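Local structure of BIFUNCTIONAL PROTEIN Proline utilization A (PutA) (Corynebacterium freiburgense, 5UX5) at residues E159-G163 with D164-N168; V923-P926 with P927-E931; R1049-L1052 with L1053-K1057. The protein probably catalyses both steps of proline oxidation to glutamate, joining an FAD-dependent proline dehydrogenase and an NAD-dependent semialdehyde dehydrogenase in one chain. One frame throughout, in Å; residues are numbered along the deposited sequence.

Contact 1. Residues E159-G163 with D164-N168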
loop_
_atom_site.group_PDB
_atom_site.type_symbol
_atom_site.label_atom_id
_atom_site.label_comp_id
_atom_site.label_asym_id
_atom_site.label_seq_id
_atom_site.Cartn_x
_atom_site.Cartn_y
_atom_site.Cartn_z
ATOM N N GLU A 159 2.877 -23.322 -4.110
ATOM C CA GLU A 159 2.130 -22.160 -4.592
ATOM C C GLU A 159 1.962 -21.125 -3.483
ATOM O O GLU A 159 1.804 -21.468 -2.309
ATOM C CB GLU A 159 0.751 -22.620 -5.111
ATOM C CG GLU A 159 0.178 -21.924 -6.363
ATOM C CD GLU A 159 -1.124 -22.580 -6.870
ATOM O OE1 GLU A 159 -1.856 -23.226 -6.078
ATOM O OE2 GLU A 159 -1.421 -22.460 -8.075
ATOM N N ALA A 160 1.971 -19.849 -3.863
ATOM C CA ALA A 160 1.807 -18.784 -2.879
ATOM C C ALA A 160 0.524 -19.000 -2.094
ATOM O O ALA A 160 -0.514 -19.351 -2.660
ATOM C CB ALA A 160 1.766 -17.415 -3.554
ATOM N N VAL A 161 0.604 -18.822 -0.779
ATOM C CA VAL A 161 -0.534 -19.082 0.101
ATOM C C VAL A 161 -1.332 -17.784 0.200
ATOM O O VAL A 161 -1.179 -16.995 1.134
ATOM C CB VAL A 161 -0.105 -19.614 1.464
ATOM C CG1 VAL A 161 -1.332 -20.003 2.274
ATOM C CG2 VAL A 161 0.820 -20.797 1.301
ATOM N N LEU A 162 -2.225 -17.584 -0.777
ATOM C CA LEU A 162 -3.117 -16.435 -0.836
ATOM C C LEU A 162 -4.526 -16.726 -0.335
ATOM O O LEU A 162 -5.251 -15.780 -0.013
ATOM C CB LEU A 162 -3.176 -15.902 -2.270
ATOM C CG LEU A 162 -1.755 -15.551 -2.740
ATOM C CD1 LEU A 162 -1.676 -15.080 -4.183
ATOM C CD2 LEU A 162 -1.144 -14.517 -1.835
ATOM N N GLY A 163 -4.928 -18.002 -0.231
ATOM C CA GLY A 163 -6.269 -18.335 0.212
ATOM C C GLY A 163 -6.294 -19.531 1.147
ATOM O O GLY A 163 -5.286 -20.202 1.355
ATOM N N ASP A 164 -7.473 -19.792 1.713
ATOM C CA ASP A 164 -7.591 -20.931 2.624
ATOM C C ASP A 164 -7.412 -22.265 1.911
ATOM O O ASP A 164 -7.054 -23.256 2.551
ATOM C CB ASP A 164 -8.935 -20.921 3.349
ATOM C CG ASP A 164 -9.000 -19.883 4.468
ATOM O OD1 ASP A 164 -7.953 -19.584 5.126
ATOM O OD2 ASP A 164 -10.130 -19.373 4.678
ATOM N N GLY A 165 -7.678 -22.321 0.609
ATOM C CA GLY A 165 -7.517 -23.539 -0.169
ATOM C C GLY A 165 -6.083 -24.015 -0.160
ATOM O O GLY A 165 -5.799 -25.149 0.224
ATOM N N GLU A 166 -5.162 -23.170 -0.619
ATOM C CA GLU A 166 -3.762 -23.555 -0.597
ATOM C C GLU A 166 -3.225 -23.665 0.819
ATOM O O GLU A 166 -2.321 -24.465 1.067
ATOM C CB GLU A 166 -2.937 -22.568 -1.399
ATOM C CG GLU A 166 -1.468 -22.920 -1.488
ATOM C CD GLU A 166 -1.175 -24.256 -2.142
ATOM O OE1 GLU A 166 -1.977 -24.721 -3.008
ATOM O OE2 GLU A 166 -0.083 -24.797 -1.806
ATOM N N ALA A 167 -3.760 -22.891 1.760
ATOM C CA ALA A 167 -3.293 -23.007 3.139
ATOM C C ALA A 167 -3.608 -24.385 3.707
ATOM O O ALA A 167 -2.813 -24.963 4.463
ATOM C CB ALA A 167 -3.926 -21.922 3.996
ATOM N N ASN A 168 -4.782 -24.915 3.375
ATOM C CA ASN A 168 -5.110 -26.256 3.805
ATOM C C ASN A 168 -4.186 -27.277 3.159
ATOM O O ASN A 168 -3.893 -28.331 3.753
ATOM C CB ASN A 168 -6.566 -26.560 3.469
ATOM C CG ASN A 168 -6.951 -27.956 3.857
ATOM O OD1 ASN A 168 -7.144 -28.831 3.003
ATOM N ND2 ASN A 168 -6.999 -28.202 5.153
#
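Glu166 sits against the loop that leads into its own helix, its CG 3.7 Å from Glu159 O and 4.2 Å from Val161 CG2. With CG anti to the backbone N (chi1 -177°) and a bend at chi2, the chain turns back so that CD comes 3.9 Å from Glu159 CB. The two carboxylates end close together, Glu159 OE1 3.4 Å from Glu166 OE1, their planes perpendicular; Glu159 is poorly ordered, so its end is less certain. Gly163, the N-cap residue, gives its carbonyl to the first helical bond, from Ala167 N to Gly163 O at 3.1 Å. Val161, the centre of an inverse gamma turn, lays CG1 against Ala167 CB at 3.7 Å. This is the step from strand 151-157 to helix 164-178 in the proline dehydrogenase barrel. Asp164 pairs with Arg212 and Arg752. The amides of Gly165 and Glu166 are taken up by the carboxylate of Asp746, on helix 740-750, which the start of the helix would be expected to stabilise. The two like-charged glutamates should repel; the bond from Asn169 ND2 to Glu166 OE1 and the long, weak pairs of Arg739 with Glu159 and Arg170 with Glu166 probably ease this only in part.

Contact 2. Residues V923-P926 with P927-E931; sequences VSLP and PAYRE
The Tyr929 ring has Pro926 O at its edge and in its plane, 3.6 Å from CD2. The Pro926 ring crosses obliquely near the same CD2-CE2 edge: Pro926 CD lies 3.7 Å from Tyr929 CD2, and Pro926 CG is as near to CE2. Beyond these segments, Arg996 makes a cation-pi contact with the tyrosine, and Leu992 also touches it, both from helix 984-997. The Arg930 guanidinium has Leu925 N at its edge, in plane, and Leu925 O obliquely placed, 2.8 Å from NH1. What brings the guanidinium back over the loop is the bend at chi3 (-46°); nearer the backbone, Arg930 CG rests 3.6 Å from Leu925 CD1, the two side chains slanting across each other. Pro926 is the N-cap of helix 927-932, and Tyr929 N donates to Pro926 O at 3.2 Å with an N-H...O angle of 141°. Pro927 takes the first helical position, where no helical backbone bond needs its missing N-H. The loop reaches this short surface helix from strand 911-915. The chemistry is thus mostly apolar: Pro926 and Pro927 stand at the helix start, with Tyr929 touching helix 984-997 and Leu925 touching both 936-953 and 984-997. Arg930 also touches a crystal neighbour, so the position of its end near the loop may partly reflect the lattice.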
loop_
_atom_site.group_PDB
_atom_site.type_symbol
_atom_site.label_atom_id
_atom_site.label_comp_id
_atom_site.label_asym_id
_atom_site.label_seq_id
_atom_site.Cartn_x
_atom_site.Cartn_y
_atom_site.Cartn_z
ATOM N N VAL A 923 16.268 33.419 -22.958
ATOM C CA VAL A 923 16.185 31.996 -23.298
ATOM C C VAL A 923 15.955 31.887 -24.795
ATOM O O VAL A 923 15.251 32.711 -25.382
ATOM C CB VAL A 923 15.065 31.223 -22.549
ATOM C CG1 VAL A 923 15.345 31.122 -21.044
ATOM C CG2 VAL A 923 13.697 31.808 -22.831
ATOM N N SER A 924 16.568 30.882 -25.411
ATOM C CA SER A 924 16.424 30.669 -26.843
ATOM C C SER A 924 15.054 30.106 -27.188
ATOM O O SER A 924 14.475 29.313 -26.440
ATOM C CB SER A 924 17.487 29.699 -27.355
ATOM O OG SER A 924 17.242 28.390 -26.872
ATOM N N LEU A 925 14.560 30.494 -28.368
ATOM C CA LEU A 925 13.303 30.009 -28.904
ATOM C C LEU A 925 13.536 29.305 -30.230
ATOM O O LEU A 925 14.335 29.779 -31.046
ATOM C CB LEU A 925 12.315 31.148 -29.124
ATOM C CG LEU A 925 11.285 31.411 -28.044
ATOM C CD1 LEU A 925 10.278 32.387 -28.606
ATOM C CD2 LEU A 925 10.634 30.101 -27.641
ATOM N N PRO A 926 12.872 28.177 -30.475
ATOM C CA PRO A 926 12.863 27.623 -31.825
ATOM C C PRO A 926 12.106 28.545 -32.763
ATOM O O PRO A 926 11.155 29.231 -32.349
ATOM C CB PRO A 926 12.145 26.273 -31.652
ATOM C CG PRO A 926 12.181 25.983 -30.197
ATOM C CD PRO A 926 12.173 27.316 -29.513
ATOM N N PRO A 927 12.506 28.615 -34.034
ATOM C CA PRO A 927 11.992 29.698 -34.896
ATOM C C PRO A 927 10.515 29.577 -35.249
ATOM O O PRO A 927 9.887 30.610 -35.532
ATOM C CB PRO A 927 12.876 29.591 -36.143
ATOM C CG PRO A 927 14.076 28.784 -35.700
ATOM C CD PRO A 927 13.537 27.818 -34.710
ATOM N N ALA A 928 9.938 28.363 -35.230
ATOM C CA ALA A 928 8.509 28.218 -35.505
ATOM C C ALA A 928 7.675 29.030 -34.540
ATOM O O ALA A 928 6.661 29.621 -34.928
ATOM C CB ALA A 928 8.086 26.758 -35.424
ATOM N N TYR A 929 8.137 29.154 -33.308
ATOM C CA TYR A 929 7.392 29.936 -32.340
ATOM C C TYR A 929 7.529 31.413 -32.645
ATOM O O TYR A 929 6.549 32.163 -32.569
ATOM C CB TYR A 929 7.882 29.632 -30.923
ATOM C CG TYR A 929 7.694 28.207 -30.435
ATOM C CD1 TYR A 929 6.510 27.803 -29.835
ATOM C CD2 TYR A 929 8.689 27.256 -30.604
ATOM C CE1 TYR A 929 6.332 26.483 -29.375
ATOM C CE2 TYR A 929 8.527 25.951 -30.156
ATOM C CZ TYR A 929 7.345 25.562 -29.541
ATOM O OH TYR A 929 7.179 24.252 -29.101
ATOM N N ARG A 930 8.737 31.857 -32.998
ATOM C CA ARG A 930 8.919 33.289 -33.214
ATOM C C ARG A 930 8.152 33.762 -34.438
ATOM O O ARG A 930 7.654 34.899 -34.445
ATOM C CB ARG A 930 10.413 33.632 -33.283
ATOM C CG ARG A 930 11.064 33.573 -31.876
ATOM C CD ARG A 930 12.350 34.348 -31.735
ATOM N NE ARG A 930 13.232 34.070 -32.861
ATOM C CZ ARG A 930 14.204 33.167 -32.851
ATOM N NH1 ARG A 930 14.458 32.446 -31.759
ATOM N NH2 ARG A 930 14.936 33.008 -33.937
ATOM N N GLU A 931 7.948 32.868 -35.421
ATOM C CA GLU A 931 7.102 33.184 -36.575
ATOM C C GLU A 931 5.689 33.571 -36.153
ATOM O O GLU A 931 5.057 34.414 -36.800
ATOM C CB GLU A 931 7.060 31.997 -37.538
#

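Contact 3. Residues R1049-L1052 with L1053-K1057; sequences RREL and LHFLK
Glu1051 and His1054 meet through a direct bond, His1054 ND1 donating to Glu1051 OE1 at 2.7 Å with an N-H...O angle of 157°. Glu1051 OE1 lies close to the plane of the His1054 ring, while ND1 meets it from above the carboxylate plane, the two planes lying 54° apart. Glu1051 has CG anti to the backbone N and a bend at chi2 (60°), which folds the carboxylate back toward the next turn. Separately, Leu1053 CD1 lies over one face of the Arg1050 guanidinium, 3.5 Å from NH2, offset toward its rim. On another side, Glu1051 O is at the edge of the Phe1055 ring, 3.6 Å from CD1, and Leu1056 CG approaches Leu1052 O to 3.4 Å. The backbone sets these positions: Leu1053 N bonds to Arg1050 O, His1054 N to Glu1051 O and Phe1055 N to Leu1052 O, each three residues apart, as the chain tightens into a 3-10 turn before strand 1056-1064. Further out, Arg1017 forms a salt bridge with Glu1051 OE2, which also accepts from Leu1045 N, and Trp913 makes a cation-pi contact with Arg1050. Phe1055 pairs by backbone with Leu974 and packs on helix 984-997. Gripped by a histidine, an arginine and an amide, the buried carboxylate is probably kept ionised, and its two oxygens tie the turn at 1051-1054 to Arg1017 and Leu1045.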
loop_
_atom_site.group_PDB
_atom_site.type_symbol
_atom_site.label_atom_id
_atom_site.label_comp_id
_atom_site.label_asym_id
_atom_site.label_seq_id
_atom_site.Cartn_x
_atom_site.Cartn_y
_atom_site.Cartn_z
ATOM N N ARG A 1049 3.346 29.382 -17.492
ATOM C CA ARG A 1049 3.293 28.621 -16.252
ATOM C C ARG A 1049 1.860 28.455 -15.786
ATOM O O ARG A 1049 1.537 27.454 -15.148
ATOM C CB ARG A 1049 4.124 29.297 -15.159
ATOM C CG ARG A 1049 4.230 28.490 -13.879
ATOM C CD ARG A 1049 4.726 27.067 -14.174
ATOM N NE ARG A 1049 4.805 26.209 -12.985
ATOM C CZ ARG A 1049 3.780 25.494 -12.499
ATOM N NH1 ARG A 1049 2.591 25.530 -13.082
ATOM N NH2 ARG A 1049 3.931 24.735 -11.419
ATOM N N ARG A 1050 0.984 29.405 -16.120
ATOM C CA ARG A 1050 -0.442 29.269 -15.863
ATOM C C ARG A 1050 -1.228 28.825 -17.090
ATOM O O ARG A 1050 -1.967 27.839 -17.013
ATOM C CB ARG A 1050 -1.028 30.582 -15.354
ATOM C CG ARG A 1050 -0.437 31.127 -14.080
ATOM C CD ARG A 1050 -0.447 30.142 -12.963
ATOM N NE ARG A 1050 -1.708 29.425 -12.910
ATOM C CZ ARG A 1050 -1.896 28.322 -12.190
ATOM N NH1 ARG A 1050 -0.894 27.835 -11.447
ATOM N NH2 ARG A 1050 -3.071 27.703 -12.219
ATOM N N GLU A 1051 -1.036 29.482 -18.238
ATOM C CA GLU A 1051 -1.904 29.229 -19.388
ATOM C C GLU A 1051 -1.712 27.829 -19.941
ATOM O O GLU A 1051 -2.677 27.214 -20.399
ATOM C CB GLU A 1051 -1.645 30.253 -20.485
ATOM C CG GLU A 1051 -2.614 30.219 -21.665
ATOM C CD GLU A 1051 -4.073 30.478 -21.268
ATOM O OE1 GLU A 1051 -4.937 29.671 -21.681
ATOM O OE2 GLU A 1051 -4.366 31.508 -20.604
ATOM N N LEU A 1052 -0.484 27.299 -19.912
ATOM C CA LEU A 1052 -0.250 25.981 -20.503
ATOM C C LEU A 1052 -0.969 24.855 -19.748
ATOM O O LEU A 1052 -1.115 23.752 -20.300
ATOM C CB LEU A 1052 1.260 25.690 -20.613
ATOM C CG LEU A 1052 2.025 26.496 -21.692
ATOM C CD1 LEU A 1052 3.528 26.345 -21.625
ATOM C CD2 LEU A 1052 1.584 26.137 -23.086
ATOM N N LEU A 1053 -1.454 25.096 -18.523
ATOM C CA LEU A 1053 -2.180 24.030 -17.829
ATOM C C LEU A 1053 -3.441 23.662 -18.602
ATOM O O LEU A 1053 -3.861 22.501 -18.600
ATOM C CB LEU A 1053 -2.497 24.427 -16.377
ATOM C CG LEU A 1053 -1.298 24.528 -15.406
ATOM C CD1 LEU A 1053 -1.639 25.091 -14.048
ATOM C CD2 LEU A 1053 -0.598 23.231 -15.205
ATOM N N HIS A 1054 -4.018 24.627 -19.318
ATOM C CA HIS A 1054 -5.194 24.390 -20.140
ATOM C C HIS A 1054 -4.912 23.459 -21.307
ATOM O O HIS A 1054 -5.863 22.933 -21.907
ATOM C CB HIS A 1054 -5.737 25.722 -20.661
ATOM C CG HIS A 1054 -6.068 26.692 -19.578
ATOM N ND1 HIS A 1054 -5.726 28.026 -19.639
ATOM C CD2 HIS A 1054 -6.728 26.528 -18.407
ATOM C CE1 HIS A 1054 -6.144 28.638 -18.546
ATOM N NE2 HIS A 1054 -6.759 27.752 -17.782
ATOM N N PHE A 1055 -3.639 23.209 -21.616
ATOM C CA PHE A 1055 -3.271 22.368 -22.744
ATOM C C PHE A 1055 -2.724 21.014 -22.329
ATOM O O PHE A 1055 -2.259 20.257 -23.191
ATOM C CB PHE A 1055 -2.263 23.113 -23.618
ATOM C CG PHE A 1055 -2.845 24.325 -24.286
ATOM C CD1 PHE A 1055 -3.066 25.493 -23.565
ATOM C CD2 PHE A 1055 -3.182 24.300 -25.624
ATOM C CE1 PHE A 1055 -3.620 26.610 -24.171
ATOM C CE2 PHE A 1055 -3.719 25.427 -26.239
ATOM C CZ PHE A 1055 -3.941 26.576 -25.511
ATOM N N LEU A 1056 -2.783 20.681 -21.033
ATOM C CA LEU A 1056 -2.104 19.517 -20.462
ATOM C C LEU A 1056 -2.998 18.768 -19.473
ATOM O O LEU A 1056 -3.802 19.349 -18.735
ATOM C CB LEU A 1056 -0.805 19.931 -19.749
ATOM C CG LEU A 1056 0.256 20.623 -20.612
ATOM C CD1 LEU A 1056 1.260 21.308 -19.716
ATOM C CD2 LEU A 1056 0.949 19.641 -21.543
ATOM N N LYS A 1057 -2.813 17.466 -19.436
ATOM C CA LYS A 1057 -3.477 16.604 -18.471
ATOM C C LYS A 1057 -2.428 16.057 -17.506
ATOM O O LYS A 1057 -1.488 15.370 -17.925
ATOM C CB LYS A 1057 -4.186 15.456 -19.194
ATOM C CG LYS A 1057 -5.294 15.836 -20.152
ATOM C CD LYS A 1057 -5.876 14.570 -20.770
ATOM C CE LYS A 1057 -4.791 13.829 -21.525
ATOM N NZ LYS A 1057 -5.280 12.830 -22.522
#

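From the N terminus, the chain meets contact 1 first, where the loop after strand 151-157 closes onto helix 164-178 of the proline dehydrogenase barrel and faces helix 740-750 of the aldehyde dehydrogenase part. Contact 2 follows far along, where the loop after strand 911-915 turns into helix 927-932. Contact 3 comes last, between helix 1048-1051 and strand 1056-1064. The three are in series; none nests in or crosses another. Contacts 2 and 3 have centres about 19 Å apart without touching, and both lean on helices 936-953 and 984-997. Contact 1 lies across the chain's centre, its centre about 62 Å from that of contact 2 and 50 Å from that of contact 3.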